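Local coordinates for protein vinylacetyl-CoA Delta-isomerase (Nitrosopumilus maritimus SCM1, PDB 6VJR) that probably dehydrates 4-hydroxybutyryl-CoA and isomerises vinylacetyl-CoA, using FAD and a [4Fe-4S] cluster as cofactors, at residues 19-24 / 32-37; 46-51 / 87-92; 108-113 / 197-202; 130-135 / 266-271. All blocks are in the same frame, centred on the assembly; numbering follows the deposited sequence. Where two conformers were deposited one is given.

Interaction 1: 19-24 / 32-37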
# COMPACT_ATOMS: atom_id res chain seq x y z
N VAL A 19 44.26 2.68 3.48
CA VAL A 19 42.89 3.15 3.36
C VAL A 19 42.86 4.44 2.55
O VAL A 19 43.45 5.43 2.96
CB VAL A 19 42.22 3.39 4.72
CG1 VAL A 19 40.81 3.94 4.58
CG2 VAL A 19 42.23 2.15 5.58
N TYR A 20 42.13 4.42 1.44
CA TYR A 20 41.94 5.62 0.65
C TYR A 20 40.58 6.24 0.94
O TYR A 20 39.58 5.54 0.86
CB TYR A 20 42.06 5.32 -0.85
CG TYR A 20 43.49 5.03 -1.25
CD1 TYR A 20 44.45 6.03 -1.27
CD2 TYR A 20 43.88 3.75 -1.57
CE1 TYR A 20 45.76 5.77 -1.61
CE2 TYR A 20 45.18 3.50 -1.95
CZ TYR A 20 46.13 4.50 -1.96
OH TYR A 20 47.46 4.26 -2.25
N LEU A 21 40.57 7.55 1.27
CA LEU A 21 39.35 8.31 1.44
C LEU A 21 39.58 9.71 0.89
O LEU A 21 40.48 10.41 1.34
CB LEU A 21 38.98 8.34 2.93
CG LEU A 21 37.82 9.26 3.34
CD1 LEU A 21 36.56 9.02 2.54
CD2 LEU A 21 37.56 9.02 4.80
N PHE A 22 38.77 10.10 -0.11
CA PHE A 22 38.89 11.40 -0.75
C PHE A 22 40.29 11.61 -1.32
O PHE A 22 40.81 12.75 -1.32
CB PHE A 22 38.54 12.53 0.22
CG PHE A 22 37.12 12.51 0.73
CD1 PHE A 22 36.04 12.35 -0.14
CD2 PHE A 22 36.86 12.70 2.08
CE1 PHE A 22 34.74 12.37 0.34
CE2 PHE A 22 35.56 12.67 2.58
CZ PHE A 22 34.51 12.47 1.69
N GLY A 23 40.85 10.54 -1.89
CA GLY A 23 42.11 10.61 -2.61
C GLY A 23 43.33 10.75 -1.70
O GLY A 23 44.39 11.15 -2.19
N GLU A 24 43.19 10.44 -0.41
CA GLU A 24 44.29 10.53 0.52
C GLU A 24 44.36 9.22 1.31
O GLU A 24 43.32 8.61 1.55
CB GLU A 24 44.08 11.68 1.48
CG GLU A 24 43.99 13.04 0.80
CD GLU A 24 45.30 13.64 0.34
OE1 GLU A 24 45.20 14.68 -0.34
OE2 GLU A 24 46.40 13.07 0.61
N HIS A 32 40.13 9.99 12.51
CA HIS A 32 39.51 10.67 11.38
C HIS A 32 38.06 10.93 11.73
O HIS A 32 37.31 9.99 12.00
CB HIS A 32 39.62 9.86 10.10
CG HIS A 32 39.25 10.60 8.87
ND1 HIS A 32 38.02 11.16 8.64
CD2 HIS A 32 40.03 10.90 7.81
CE1 HIS A 32 38.05 11.74 7.44
NE2 HIS A 32 39.27 11.59 6.92
N PRO A 33 37.58 12.19 11.73
CA PRO A 33 36.21 12.47 12.16
C PRO A 33 35.10 11.83 11.33
O PRO A 33 33.98 11.67 11.81
CB PRO A 33 36.07 13.98 12.05
CG PRO A 33 37.35 14.51 11.52
CD PRO A 33 38.34 13.40 11.36
N MET A 34 35.38 11.42 10.10
CA MET A 34 34.36 10.75 9.31
C MET A 34 34.22 9.29 9.70
O MET A 34 33.14 8.70 9.52
CB MET A 34 34.65 10.87 7.82
CG MET A 34 33.55 10.35 6.94
SD MET A 34 33.77 10.79 5.21
CE MET A 34 33.14 9.32 4.37
N ILE A 35 35.28 8.73 10.26
CA ILE A 35 35.36 7.30 10.56
C ILE A 35 35.07 7.04 12.03
O ILE A 35 34.49 6.00 12.39
CB ILE A 35 36.73 6.76 10.13
CG1 ILE A 35 37.02 7.06 8.65
CG2 ILE A 35 36.87 5.27 10.46
CD1 ILE A 35 38.38 6.57 8.18
N ARG A 36 35.43 7.98 12.91
CA ARG A 36 35.33 7.73 14.33
C ARG A 36 33.90 7.36 14.74
O ARG A 36 33.71 6.50 15.59
CB ARG A 36 35.88 8.88 15.18
CG ARG A 36 35.75 8.68 16.68
CD ARG A 36 36.39 7.39 17.13
NE ARG A 36 36.46 7.37 18.59
CZ ARG A 36 37.47 7.82 19.32
NH1 ARG A 36 38.54 8.31 18.74
NH2 ARG A 36 37.38 7.82 20.63
N PRO A 37 32.81 7.95 14.21
CA PRO A 37 31.47 7.56 14.67
C PRO A 37 31.19 6.07 14.48
O PRO A 37 30.52 5.45 15.29
CB PRO A 37 30.54 8.45 13.83
CG PRO A 37 31.41 9.67 13.56
CD PRO A 37 32.77 9.10 13.28
O HOH W 1 40.78 11.66 3.93
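A beta hairpin closed by a type I' turn from Leu21 to Glu24 sets Leu21 and Phe22 against the chain ahead of helix 36-51, where Met34 forms a Met-aromatic contact with Phe22. SD of Met34 stops 3.7 Å from CE2 of Phe22, obliquely, 64° off the ring normal. Leu21 CG lies anti to the backbone N (chi1 172°), which carries both methyls to segment 32-37. CD1 meets Met34 CE at 3.9 Å and covers the rim of one face of the Phe22 ring. CD2 lies over a face of the His32 imidazole, 4.0 Å from the ring centroid, as a CH-pi contact, and also meets Ile35 CD1 at 4.3 Å. A bond within its own segment fixes the rotation of the imidazole: Met34 N donates to His32 ND1 over 3.0 Å, in the ring plane. A water that donates to Leu21 O (2.9 Å) is weakly linked to His32 NE2. Asp396 of the second subunit accepts hydrogen bonds from the backbone N of Phe22 and Gly23, and Tyr228 of strand 224-228 backs Leu21, Met34 and Ile35. The arrangement is a two-residue beta hairpin packed on the lead-in to a helix.

Interaction 2: 46-51 / 87-92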
# COMPACT_ATOMS: atom_id res chain seq x y z
N TYR A 46 30.95 -3.66 22.84
CA TYR A 46 31.73 -4.12 23.98
C TYR A 46 31.15 -3.57 25.26
O TYR A 46 31.08 -4.29 26.24
CB TYR A 46 33.21 -3.75 23.80
CG TYR A 46 33.99 -4.47 22.71
CD1 TYR A 46 34.07 -4.01 21.40
CD2 TYR A 46 34.68 -5.62 23.02
CE1 TYR A 46 34.82 -4.68 20.44
CE2 TYR A 46 35.47 -6.27 22.10
CZ TYR A 46 35.53 -5.81 20.79
OH TYR A 46 36.33 -6.49 19.91
N ASP A 47 30.83 -2.28 25.28
CA ASP A 47 30.31 -1.65 26.50
C ASP A 47 28.99 -2.30 26.94
O ASP A 47 28.73 -2.47 28.12
CB ASP A 47 30.28 -0.14 26.34
CG ASP A 47 31.66 0.53 26.24
OD1 ASP A 47 32.67 -0.03 26.80
OD2 ASP A 47 31.72 1.64 25.65
N LEU A 48 28.10 -2.61 26.00
CA LEU A 48 26.85 -3.25 26.36
C LEU A 48 27.08 -4.60 27.05
O LEU A 48 26.40 -4.92 28.01
CB LEU A 48 25.95 -3.38 25.14
CG LEU A 48 24.63 -4.11 25.38
CD1 LEU A 48 23.84 -3.23 26.33
CD2 LEU A 48 23.85 -4.41 24.13
N ALA A 49 28.07 -5.37 26.58
CA ALA A 49 28.38 -6.65 27.21
C ALA A 49 28.84 -6.47 28.66
O ALA A 49 28.62 -7.38 29.46
CB ALA A 49 29.39 -7.40 26.37
N LEU A 50 29.46 -5.33 29.01
CA LEU A 50 29.84 -5.04 30.39
C LEU A 50 28.64 -4.60 31.21
O LEU A 50 28.53 -4.95 32.38
CB LEU A 50 30.92 -3.95 30.39
CG LEU A 50 32.30 -4.41 29.90
CD1 LEU A 50 33.22 -3.22 29.90
CD2 LEU A 50 32.87 -5.53 30.77
N ARG A 51 27.76 -3.77 30.63
CA ARG A 51 26.62 -3.25 31.37
C ARG A 51 25.50 -4.27 31.53
O ARG A 51 24.79 -4.23 32.52
CB ARG A 51 26.05 -2.04 30.63
CG ARG A 51 27.02 -0.88 30.74
CD ARG A 51 26.33 0.44 30.43
NE ARG A 51 25.49 0.40 29.24
CZ ARG A 51 25.88 0.54 27.97
NH1 ARG A 51 24.99 0.26 27.04
NH2 ARG A 51 27.09 0.98 27.60
N GLN A 87 20.41 -7.11 19.25
CA GLN A 87 20.35 -6.28 18.05
C GLN A 87 19.41 -5.07 18.23
O GLN A 87 19.77 -3.94 17.88
CB GLN A 87 19.98 -7.13 16.86
CG GLN A 87 21.11 -8.03 16.39
CD GLN A 87 20.64 -9.20 15.54
OE1 GLN A 87 19.46 -9.55 15.53
NE2 GLN A 87 21.58 -9.80 14.82
N ARG A 88 18.19 -5.32 18.73
CA ARG A 88 17.23 -4.23 18.88
C ARG A 88 17.75 -3.24 19.93
O ARG A 88 17.68 -2.02 19.79
CB ARG A 88 15.82 -4.72 19.21
CG ARG A 88 14.82 -3.58 19.25
CD ARG A 88 13.43 -4.08 19.43
NE ARG A 88 12.48 -2.96 19.33
CZ ARG A 88 11.20 -3.11 19.17
NH1 ARG A 88 10.65 -4.32 19.15
NH2 ARG A 88 10.43 -2.08 18.98
N LYS A 89 18.32 -3.77 21.02
CA LYS A 89 18.87 -2.90 22.04
C LYS A 89 20.00 -2.01 21.49
O LYS A 89 20.06 -0.82 21.80
CB LYS A 89 19.36 -3.74 23.23
CG LYS A 89 20.02 -2.99 24.34
CD LYS A 89 19.14 -1.95 24.93
CE LYS A 89 18.04 -2.47 25.66
NZ LYS A 89 17.87 -1.54 26.80
N LEU A 90 20.94 -2.57 20.73
CA LEU A 90 22.05 -1.79 20.16
C LEU A 90 21.52 -0.77 19.16
O LEU A 90 22.02 0.36 19.10
CB LEU A 90 23.09 -2.74 19.58
CG LEU A 90 23.92 -3.54 20.58
CD1 LEU A 90 24.63 -4.68 19.86
CD2 LEU A 90 24.87 -2.56 21.21
N GLY A 91 20.50 -1.15 18.38
CA GLY A 91 19.86 -0.19 17.50
C GLY A 91 19.30 1.03 18.27
O GLY A 91 19.43 2.19 17.85
N GLN A 92 18.61 0.77 19.38
CA GLN A 92 18.12 1.82 20.25
C GLN A 92 19.26 2.71 20.77
O GLN A 92 19.08 3.91 20.91
CB GLN A 92 17.36 1.25 21.43
CG GLN A 92 16.04 0.60 21.09
CD GLN A 92 15.26 0.16 22.31
OE1 GLN A 92 15.75 0.21 23.45
NE2 GLN A 92 14.02 -0.17 22.06
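Helices 36-51 and 77-94 draw together at Leu48 and Leu90, whose CA atoms lie 8.0 Å apart, a close helix-helix approach bridged by few side chains. Leu48 carries the contact. Its CG stands anti to the backbone N (chi1 177°), which extends the side chain toward the other helix, and its CD2 methyl does the touching. This one methyl meets Leu90 CD2 at 3.6 Å and Leu90 CG at 3.7 Å, the two leucines crossing at a slant. The CB-CA bond of Leu90 does not aim at the partner helix, and it is the CD2 branch that reaches over, coming to 4.2 Å from Leu48 CB as well. On the neighbouring position Lys89 adds only its aliphatic part: CG lies 4.1 Å from Leu48 CD2, while the rest of the chain bends at chi2, chi3 and chi4 and its ammonium makes a cation-pi contact with Phe495 of the third subunit. The pairing belongs to the N-terminal helical part of a chain whose C-terminal family is placed with the acyl-CoA dehydrogenases, and it lies close to the metal centre. The side chain of Leu90 is about 7 Å from the iron-sulfur cluster and about 6 Å from that of Cys101, a cluster ligand; it also touches Phe98, which lines the cluster pocket. On the other helix, the Arg51 guanidinium folds back with one face over Asp47 O and Leu48 CA, and its NH1 forms a salt bridge with Glu44. Leu48 also packs on Ala56 of helix 53-56.

Interaction 3: 108-113 / 197-202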
# COMPACT_ATOMS: atom_id res chain seq x y z
N ASN A 108 28.27 -18.38 12.31
CA ASN A 108 27.22 -19.34 12.56
C ASN A 108 26.99 -20.21 11.31
O ASN A 108 26.84 -21.41 11.40
CB ASN A 108 25.99 -18.65 13.13
CG ASN A 108 26.10 -18.49 14.64
OD1 ASN A 108 25.66 -19.34 15.42
ND2 ASN A 108 26.73 -17.42 15.08
N SER A 109 26.93 -19.58 10.14
CA SER A 109 26.71 -20.30 8.90
C SER A 109 27.90 -21.21 8.54
O SER A 109 27.73 -22.33 8.04
CB SER A 109 26.33 -19.32 7.79
OG SER A 109 27.37 -18.40 7.45
N LEU A 110 29.11 -20.72 8.77
CA LEU A 110 30.30 -21.54 8.52
C LEU A 110 30.38 -22.74 9.44
O LEU A 110 30.89 -23.77 9.02
CB LEU A 110 31.55 -20.70 8.64
CG LEU A 110 31.83 -19.81 7.44
CD1 LEU A 110 32.85 -18.76 7.82
CD2 LEU A 110 32.28 -20.63 6.22
N HIS A 111 29.86 -22.62 10.66
CA HIS A 111 29.99 -23.73 11.59
C HIS A 111 29.30 -24.98 11.02
O HIS A 111 29.89 -26.06 10.96
CB HIS A 111 29.40 -23.33 12.94
CG HIS A 111 29.62 -24.31 14.02
ND1 HIS A 111 28.85 -25.44 14.14
CD2 HIS A 111 30.53 -24.36 15.03
CE1 HIS A 111 29.26 -26.13 15.23
NE2 HIS A 111 30.28 -25.49 15.78
N SER A 112 28.07 -24.82 10.53
CA SER A 112 27.33 -25.94 9.96
C SER A 112 27.86 -26.33 8.58
O SER A 112 27.91 -27.51 8.26
CB SER A 112 25.84 -25.69 9.93
OG SER A 112 25.49 -24.65 9.04
N THR A 113 28.22 -25.36 7.75
CA THR A 113 28.60 -25.64 6.37
C THR A 113 29.93 -26.42 6.35
O THR A 113 30.06 -27.40 5.64
CB THR A 113 28.69 -24.36 5.56
OG1 THR A 113 27.43 -23.68 5.60
CG2 THR A 113 29.03 -24.71 4.12
N ILE A 197 36.39 -12.53 7.07
CA ILE A 197 36.18 -13.83 6.44
C ILE A 197 35.63 -13.63 5.03
O ILE A 197 34.53 -13.12 4.85
CB ILE A 197 35.23 -14.72 7.27
CG1 ILE A 197 35.71 -14.90 8.73
CG2 ILE A 197 35.12 -16.07 6.59
CD1 ILE A 197 34.77 -15.65 9.62
N LEU A 198 36.42 -14.05 4.04
CA LEU A 198 36.02 -14.00 2.65
C LEU A 198 35.14 -15.22 2.36
O LEU A 198 35.52 -16.34 2.73
CB LEU A 198 37.26 -14.06 1.76
CG LEU A 198 38.32 -12.99 2.00
CD1 LEU A 198 39.54 -13.26 1.16
CD2 LEU A 198 37.75 -11.60 1.78
N MET A 199 34.06 -15.02 1.60
CA MET A 199 33.12 -16.10 1.29
C MET A 199 32.55 -15.89 -0.10
O MET A 199 32.32 -14.76 -0.47
CB MET A 199 31.94 -16.13 2.27
CG MET A 199 32.28 -16.34 3.74
SD MET A 199 30.88 -16.10 4.87
CE MET A 199 30.83 -14.30 4.89
N PRO A 200 32.28 -16.96 -0.86
CA PRO A 200 31.64 -16.83 -2.17
C PRO A 200 30.23 -16.29 -2.02
O PRO A 200 29.57 -16.50 -1.01
CB PRO A 200 31.70 -18.22 -2.77
CG PRO A 200 31.90 -19.10 -1.56
CD PRO A 200 32.56 -18.35 -0.48
N THR A 201 29.77 -15.57 -3.05
CA THR A 201 28.50 -14.86 -2.96
C THR A 201 27.34 -15.47 -3.77
O THR A 201 26.23 -14.93 -3.72
CB THR A 201 28.69 -13.41 -3.38
OG1 THR A 201 27.54 -12.69 -2.92
CG2 THR A 201 28.78 -13.26 -4.88
N ILE A 202 27.59 -16.54 -4.53
CA ILE A 202 26.64 -17.05 -5.52
C ILE A 202 26.85 -18.56 -5.59
O ILE A 202 27.92 -19.05 -5.24
CB ILE A 202 26.93 -16.36 -6.86
CG1 ILE A 202 25.95 -16.67 -7.92
CG2 ILE A 202 28.35 -16.65 -7.35
CD1 ILE A 202 26.04 -15.70 -9.09
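Ser109 O, one residue before the Leu110 that touches Ile197 and Met199, is gripped twice by Thr113. Thr113 N gives the helical backbone bond at 3.1 Å, and the hydroxyl OG1 of Thr113 donates to the same oxygen over 2.8 Å. The hydroxyl comes from above the carbonyl plane, 37° out of it, with a C=O...O angle of 143°. This second bond folds the threonine hydroxyl back onto its own helix and satisfies it there. Across the contact everything is apolar and buried. Leu110 and Ile197 reach toward each other tip to tip: CD1 of Leu110 meets CG2 of Ile197 at 3.7 Å and CD1 of Ile197 at 4.1 Å. With chi1 of Ile197 at -55° (CG2 anti to the backbone N), one leucine methyl faces both branches of the isoleucine. Met199 approaches more loosely, its SD standing 4.4 Å from Leu110 CD1. The Met199 side chain is also about 6 Å from the bound FAD and about 4 Å from Gly145 and Met147, which bind it, placing this packing next to the FAD site. Helix 101-121 thereby rests on the end of strand 195-198 and the residue just past it, with Val214 of strand 213-218 beside Leu110 and Ile197 and Leu281 of helix 278-292 against Leu110; Phe129 of helix 125-139 touches Leu110 and Phe132 touches Ile197.

Interaction 4: 130-135 / 266-271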
# COMPACT_ATOMS: atom_id res chain seq x y z
N LEU A 130 36.86 -24.35 13.95
CA LEU A 130 36.72 -24.31 15.40
C LEU A 130 37.95 -23.69 16.08
O LEU A 130 37.82 -22.97 17.08
CB LEU A 130 36.43 -25.70 15.96
CG LEU A 130 35.06 -26.27 15.62
CD1 LEU A 130 34.93 -27.67 16.17
CD2 LEU A 130 33.94 -25.35 16.14
N GLU A 131 39.16 -24.00 15.57
CA GLU A 131 40.35 -23.38 16.14
C GLU A 131 40.30 -21.86 15.93
O GLU A 131 40.73 -21.11 16.80
CB GLU A 131 41.65 -23.97 15.59
CG GLU A 131 41.82 -25.43 15.94
CD GLU A 131 42.20 -25.66 17.39
OE1 GLU A 131 42.14 -26.85 17.73
OE2 GLU A 131 42.57 -24.75 18.16
N PHE A 132 39.74 -21.43 14.79
CA PHE A 132 39.59 -20.00 14.56
C PHE A 132 38.61 -19.39 15.56
O PHE A 132 38.86 -18.32 16.13
CB PHE A 132 39.19 -19.77 13.10
CG PHE A 132 38.92 -18.30 12.81
CD1 PHE A 132 39.98 -17.45 12.55
CD2 PHE A 132 37.64 -17.77 12.78
CE1 PHE A 132 39.77 -16.12 12.25
CE2 PHE A 132 37.44 -16.41 12.53
CZ PHE A 132 38.51 -15.59 12.27
N VAL A 133 37.47 -20.05 15.77
CA VAL A 133 36.48 -19.58 16.72
C VAL A 133 37.11 -19.47 18.11
O VAL A 133 36.89 -18.48 18.80
CB VAL A 133 35.23 -20.47 16.73
CG1 VAL A 133 34.31 -20.06 17.89
CG2 VAL A 133 34.52 -20.35 15.37
N LYS A 134 37.86 -20.48 18.52
CA LYS A 134 38.50 -20.44 19.82
C LYS A 134 39.39 -19.20 19.95
O LYS A 134 39.32 -18.48 20.94
CB LYS A 134 39.30 -21.72 20.03
CG LYS A 134 40.22 -21.63 21.21
CD LYS A 134 40.93 -22.94 21.51
CE LYS A 134 41.83 -22.85 22.69
NZ LYS A 134 42.38 -24.18 22.93
N MET A 135 40.23 -18.95 18.94
CA MET A 135 41.09 -17.77 18.94
C MET A 135 40.26 -16.50 19.11
O MET A 135 40.50 -15.72 20.03
CB MET A 135 41.92 -17.71 17.65
CG MET A 135 42.83 -16.49 17.55
SD MET A 135 43.74 -16.41 15.99
CE MET A 135 42.48 -15.93 14.80
N TRP A 266 46.88 -22.43 5.23
CA TRP A 266 45.90 -23.51 5.26
C TRP A 266 45.02 -23.46 6.50
O TRP A 266 43.84 -23.79 6.43
CB TRP A 266 46.61 -24.86 5.15
CG TRP A 266 47.21 -25.08 3.80
CD1 TRP A 266 48.51 -25.40 3.53
CD2 TRP A 266 46.54 -24.98 2.52
NE1 TRP A 266 48.69 -25.51 2.18
CE2 TRP A 266 47.52 -25.26 1.53
CE3 TRP A 266 45.24 -24.71 2.11
CZ2 TRP A 266 47.23 -25.27 0.17
CZ3 TRP A 266 44.95 -24.73 0.76
CH2 TRP A 266 45.94 -25.00 -0.19
N ASP A 267 45.57 -23.07 7.65
CA ASP A 267 44.78 -23.14 8.87
C ASP A 267 43.64 -22.13 8.88
O ASP A 267 42.76 -22.20 9.73
CB ASP A 267 45.61 -22.89 10.12
CG ASP A 267 46.45 -21.63 10.09
OD1 ASP A 267 47.56 -21.66 9.54
OD2 ASP A 267 45.99 -20.61 10.60
N LYS A 268 43.66 -21.17 7.96
CA LYS A 268 42.62 -20.15 7.89
C LYS A 268 41.76 -20.35 6.64
O LYS A 268 40.97 -19.47 6.30
CB LYS A 268 43.24 -18.75 7.93
CG LYS A 268 44.02 -18.38 9.17
CD LYS A 268 43.17 -18.18 10.41
CE LYS A 268 43.91 -17.71 11.61
NZ LYS A 268 44.76 -18.76 12.11
N VAL A 269 41.94 -21.49 5.94
CA VAL A 269 41.14 -21.80 4.75
C VAL A 269 40.01 -22.77 5.14
O VAL A 269 40.27 -23.86 5.64
CB VAL A 269 42.02 -22.39 3.64
CG1 VAL A 269 41.23 -23.00 2.49
CG2 VAL A 269 43.03 -21.39 3.12
N PHE A 270 38.76 -22.35 4.91
CA PHE A 270 37.60 -23.10 5.34
C PHE A 270 36.80 -23.71 4.18
O PHE A 270 35.77 -24.35 4.41
CB PHE A 270 36.72 -22.23 6.25
CG PHE A 270 37.43 -21.50 7.38
CD1 PHE A 270 38.40 -22.14 8.14
CD2 PHE A 270 37.15 -20.17 7.66
CE1 PHE A 270 39.06 -21.47 9.15
CE2 PHE A 270 37.80 -19.52 8.69
CZ PHE A 270 38.75 -20.18 9.43
N MET A 271 37.24 -23.49 2.94
CA MET A 271 36.68 -24.10 1.75
C MET A 271 37.74 -23.89 0.66
O MET A 271 38.25 -22.78 0.51
CB MET A 271 35.38 -23.43 1.30
CG MET A 271 34.81 -23.92 -0.08
SD MET A 271 33.49 -22.89 -0.73
CE MET A 271 32.18 -23.45 0.37
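Phe270 meets Phe132 from an irregular piece of strand, a classic beta bulge in which Phe270 and Met271 both face Val214 while the chain turns a corner. The ring of Phe270 reaches helix 125-139 with its far end: CZ comes to 3.7 Å from CB of Phe132 and 3.9 Å from CG. The two side chains cross at about a right angle, and the rings, 5.7 Å apart between centroids with planes at 59°, form neither a stack nor a T-shaped pair. One face of the Phe270 ring has Lys268 O 3.8 Å above its centre. Lys268 also contributes hydrocarbon. Bent at chi2 (-70°) and chi4 (-71°), it brings CD to 3.9 Å from CD1 of Phe132. In one of its two conformers Met135 places CE 3.9 Å from CE of Lys268, a less certain contact. At the end of the lysine chain NZ makes a salt bridge to Asp267 OD2, 2.7 Å away and nearly along its C-O axis. Trp195 meets the Phe132 ring edge-to-face, as Phe129 does the Phe270 ring, and Trp195 also touches Met135 and Lys268. The contact is therefore apolar where helix 125-139 meets segment 266-271, with the lysine contributing its methylenes; its charge is paired with an aspartate of its own segment, which probably lowers the cost of laying the methylenes against Phe132.

In the fold
From the N terminus, interaction 1 closes a short loop of seven residues, joining the first hairpin to the start of helix 36-51. Interaction 2 takes the far end of the same helix and ties it to helix 77-94, near the iron-sulfur cluster; its nearest atoms stay about 10 Å from those of interaction 1. Interactions 3 and 4 come after both, and cross each other, since the order of their segments is 108-113, 130-135, 197-202 and 266-271. Successive helices 101-121 and 125-139 thus land on the same four-stranded sheet, and the two contacts touch, Ile197 CD1 lying 4.0 Å from Phe132 CE2. Together they fasten two successive helices to one sheet, interaction 3 being the nearer to FAD.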